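Local structure of TRAP dicarboxylate transporter-DctP subunit (Desulfovibrio desulfuricans subsp. desulfuricans, 4NHB) at residues A[45-50]-A[89-94]. The protein binds sn-glycerol-3-phosphate and probably delivers it, as a periplasmic solute-binding protein, to a TRAP membrane transporter. Residues are numbered along the deposited sequence; the frame is centred on the assembly and turned at random.
Sequences IGMHLF and MCATGT. With G3P (sn-glycerol-3-phosphate), chain P.
One face of the Phe50 ring carries the end of Met89: methyl CE stands over it, 27° off the normal, in a CH-pi contact, while SD sits obliquely, above and just outside the CZ-CE2 side of the ring, 3.6 Å from CZ. This Met-aromatic contact joins helix 42-57 to strand 89-92 in the alpha/beta fold of a TRAP solute-binding protein, where the strand runs parallel to strand 30-34 on one side and antiparallel to strand 235-243 on the other. The two side chains come from opposite directions. Phe50 turns its CG anti to the backbone N (chi1 166°), which turns the ring toward the strand, and its CZ meets Met89 CE at 3.6 Å. The Met89 chain is bent at its last torsion, and CE and SD both touch the CZ-CE2 side of the ring.

Two residues on along the strand, Ala91 meets Met47, three residues before Phe50 in the helix. The Met47 chain reaches over from the helix and lays CG and SD against the Ala91 methyl, with SD 3.8 Å from CB. No hydrogen bond crosses between the two segments; the contacts across them are apolar, with the one Met-aromatic pair, and all four residues are buried. Met33 of strand 30-34 touches Met47, Phe50 and Met89, and Leu240 of strand 235-243 touches Phe50 and Ala91, extending the same apolar layer.

Beyond the strand, the chain enters the ligand pocket. Gly93 passes its CA 3.4 Å from O1 of sn-glycerol-3-phosphate, leaving no side chain in the way, and Glu107 takes part in hydrogen bonds with both Thr94 OG1 and the ligand. The backbone N of Thr94 donates to the ligand's O1 over 3.1 Å, at an N-H...O angle of 161°.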
ATOM      1  N   ILE A  45      -2.170  -4.496 -11.381  1.00 13.47           N
ATOM      2  CA  ILE A  45      -3.345  -4.240 -12.211  1.00 16.93           C
ATOM      3  C   ILE A  45      -3.496  -2.726 -12.463  1.00 13.23           C
ATOM      4  O   ILE A  45      -3.716  -2.283 -13.585  1.00 21.49           O
ATOM      5  CB  ILE A  45      -4.609  -4.752 -11.514  1.00 23.91           C
ATOM      6  CG1 ILE A  45      -4.526  -6.271 -11.308  1.00 23.78           C
ATOM      7  CG2 ILE A  45      -5.843  -4.359 -12.331  1.00 24.25           C
ATOM      8  CD1 ILE A  45      -5.572  -6.818 -10.331  1.00 15.56           C
ATOM      9  N   GLY A  46      -3.355  -1.951 -11.395  1.00 12.54           N
ATOM     10  CA  GLY A  46      -3.367  -0.506 -11.456  1.00 16.58           C
ATOM     11  C   GLY A  46      -2.382   0.075 -12.446  1.00 11.81           C
ATOM     12  O   GLY A  46      -2.735   0.948 -13.233  1.00 11.60           O
ATOM     13  N   MET A  47      -1.149  -0.404 -12.394  1.00  6.27           N
ATOM     14  CA  MET A  47      -0.069   0.047 -13.260  1.00  9.51           C
ATOM     15  C   MET A  47      -0.385  -0.170 -14.718  1.00 10.23           C
ATOM     16  O   MET A  47      -0.207   0.733 -15.560  1.00 16.46           O
ATOM     17  CB  MET A  47       1.197  -0.744 -12.891  1.00 13.05           C
ATOM     18  CG  MET A  47       1.706  -0.371 -11.490  1.00 17.48           C
ATOM     19  SD  MET A  47       2.893  -1.558 -10.810  1.00 16.58           S
ATOM     20  CE  MET A  47       4.279  -0.979 -11.732  1.00 10.86           C
ATOM     21  N   HIS A  48      -0.854  -1.362 -15.032  1.00  7.49           N
ATOM     22  CA  HIS A  48      -1.188  -1.677 -16.411  1.00 18.79           C
ATOM     23  C   HIS A  48      -2.357  -0.816 -16.894  1.00 17.31           C
ATOM     24  O   HIS A  48      -2.350  -0.320 -18.031  1.00 17.77           O
ATOM     25  CB  HIS A  48      -1.542  -3.157 -16.565  1.00 18.21           C
ATOM     26  CG  HIS A  48      -0.371  -4.090 -16.449  1.00 18.00           C
ATOM     27  ND1 HIS A  48       0.675  -4.098 -17.349  1.00 17.72           N
ATOM     28  CD2 HIS A  48      -0.081  -5.041 -15.527  1.00 14.43           C
ATOM     29  CE1 HIS A  48       1.553  -5.019 -16.988  1.00 22.80           C
ATOM     30  NE2 HIS A  48       1.119  -5.599 -15.881  1.00 20.39           N
ATOM     31  N   LEU A  49      -3.363  -0.637 -16.039  1.00 15.31           N
ATOM     32  CA  LEU A  49      -4.544   0.120 -16.441  1.00 16.04           C
ATOM     33  C   LEU A  49      -4.102   1.545 -16.710  1.00 19.99           C
ATOM     34  O   LEU A  49      -4.515   2.129 -17.706  1.00 15.93           O
ATOM     35  CB  LEU A  49      -5.686   0.099 -15.400  1.00 10.14           C
ATOM     36  CG  LEU A  49      -6.475  -1.175 -15.107  1.00 16.70           C
ATOM     37  CD1 LEU A  49      -7.320  -1.008 -13.832  1.00 11.29           C
ATOM     38  CD2 LEU A  49      -7.355  -1.529 -16.294  1.00 22.02           C
ATOM     39  N   PHE A  50      -3.263   2.108 -15.840  1.00 12.03           N
ATOM     40  CA  PHE A  50      -2.714   3.443 -16.109  1.00 14.41           C
ATOM     41  C   PHE A  50      -2.056   3.514 -17.469  1.00 19.62           C
ATOM     42  O   PHE A  50      -2.193   4.520 -18.192  1.00 13.44           O
ATOM     43  CB  PHE A  50      -1.684   3.851 -15.071  1.00 12.44           C
ATOM     44  CG  PHE A  50      -0.849   5.035 -15.476  1.00  8.87           C
ATOM     45  CD1 PHE A  50      -1.257   6.321 -15.172  1.00  8.87           C
ATOM     46  CD2 PHE A  50       0.344   4.857 -16.148  1.00 12.44           C
ATOM     47  CE1 PHE A  50      -0.486   7.426 -15.516  1.00 14.49           C
ATOM     48  CE2 PHE A  50       1.109   5.961 -16.522  1.00 11.79           C
ATOM     49  CZ  PHE A  50       0.703   7.240 -16.188  1.00 15.04           C
ATOM     50  N   MET A  89       8.485   6.599 -13.513  1.00 12.34           N
ATOM     51  CA  MET A  89       7.420   6.353 -12.548  1.00 11.54           C
ATOM     52  C   MET A  89       7.640   5.133 -11.669  1.00 12.69           C
ATOM     53  O   MET A  89       8.432   4.254 -11.997  1.00 12.17           O
ATOM     54  CB  MET A  89       6.115   6.170 -13.301  1.00  8.01           C
ATOM     55  CG  MET A  89       5.686   7.428 -13.996  1.00  6.38           C
ATOM     56  SD  MET A  89       4.054   7.228 -14.767  1.00 14.85           S
ATOM     57  CE  MET A  89       2.965   7.069 -13.343  1.00 20.19           C
ATOM     58  N   CYS A  90       6.920   5.072 -10.554  1.00 12.81           N
ATOM     59  CA  CYS A  90       6.963   3.881  -9.698  1.00 12.81           C
ATOM     60  C   CYS A  90       5.670   3.784  -8.923  1.00 10.49           C
ATOM     61  O   CYS A  90       5.004   4.789  -8.725  1.00  7.35           O
ATOM     62  CB  CYS A  90       8.176   3.887  -8.744  1.00 11.15           C
ATOM     63  SG  CYS A  90       8.193   5.097  -7.427  1.00 10.24           S
ATOM     64  N   ALA A  91       5.294   2.558  -8.546  1.00  6.32           N
ATOM     65  CA  ALA A  91       4.141   2.319  -7.677  1.00  9.22           C
ATOM     66  C   ALA A  91       4.656   1.827  -6.333  1.00  9.71           C
ATOM     67  O   ALA A  91       5.411   0.844  -6.279  1.00  9.03           O
ATOM     68  CB  ALA A  91       3.234   1.252  -8.279  1.00  9.20           C
ATOM     69  N   THR A  92       4.270   2.500  -5.262  1.00 10.07           N
ATOM     70  CA  THR A  92       4.646   2.046  -3.937  1.00 10.26           C
ATOM     71  C   THR A  92       3.710   2.666  -2.911  1.00  5.61           C
ATOM     72  O   THR A  92       2.776   3.423  -3.285  1.00  5.60           O
ATOM     73  CB  THR A  92       6.152   2.319  -3.674  1.00  8.33           C
ATOM     74  OG1 THR A  92       6.602   1.527  -2.573  1.00  6.07           O
ATOM     75  CG2 THR A  92       6.431   3.778  -3.347  1.00 12.36           C
ATOM     76  N   GLY A  93       3.939   2.341  -1.639  1.00  5.61           N
ATOM     77  CA  GLY A  93       3.126   2.826  -0.560  1.00  6.64           C
ATOM     78  C   GLY A  93       3.857   3.685   0.476  1.00  8.56           C
ATOM     79  O   GLY A  93       4.579   4.634   0.141  1.00  7.33           O
ATOM     80  N   THR A  94       3.645   3.369   1.751  1.00  7.28           N
ATOM     81  CA  THR A  94       4.166   4.230   2.815  1.00  9.75           C
ATOM     82  C   THR A  94       5.687   4.092   3.020  1.00 12.23           C
ATOM     83  O   THR A  94       6.258   4.634   4.003  1.00 10.37           O
ATOM     84  CB  THR A  94       3.455   3.963   4.136  1.00 12.02           C
ATOM     85  OG1 THR A  94       3.546   2.560   4.414  1.00  7.34           O
ATOM     86  CG2 THR A  94       1.970   4.425   4.086  1.00 12.16           C
TER
HETATM   87  O1  G3P P 414       2.364   0.579   1.878  1.00  8.17           O
HETATM   88  C1  G3P P 414       3.286  -0.179   2.605  1.00  5.69           C
HETATM   89  C2  G3P P 414       3.081  -1.671   2.316  1.00  9.61           C
HETATM   90  O2  G3P P 414       3.237  -1.898   0.941  1.00  7.84           O
HETATM   91  C3  G3P P 414       4.117  -2.490   3.103  1.00  5.07           C
HETATM   92  O1P G3P P 414       3.608  -3.764   3.333  1.00  6.91           O
HETATM   93  O4P G3P P 414       3.527  -4.560   1.033  1.00  8.98           O
HETATM   94  O2P G3P P 414       5.636  -4.955   2.401  1.00  4.76           O
HETATM   95  O3P G3P P 414       3.577  -6.274   2.888  1.00  7.17           O
HETATM   96  P   G3P P 414       4.127  -4.956   2.352  1.00  5.82           P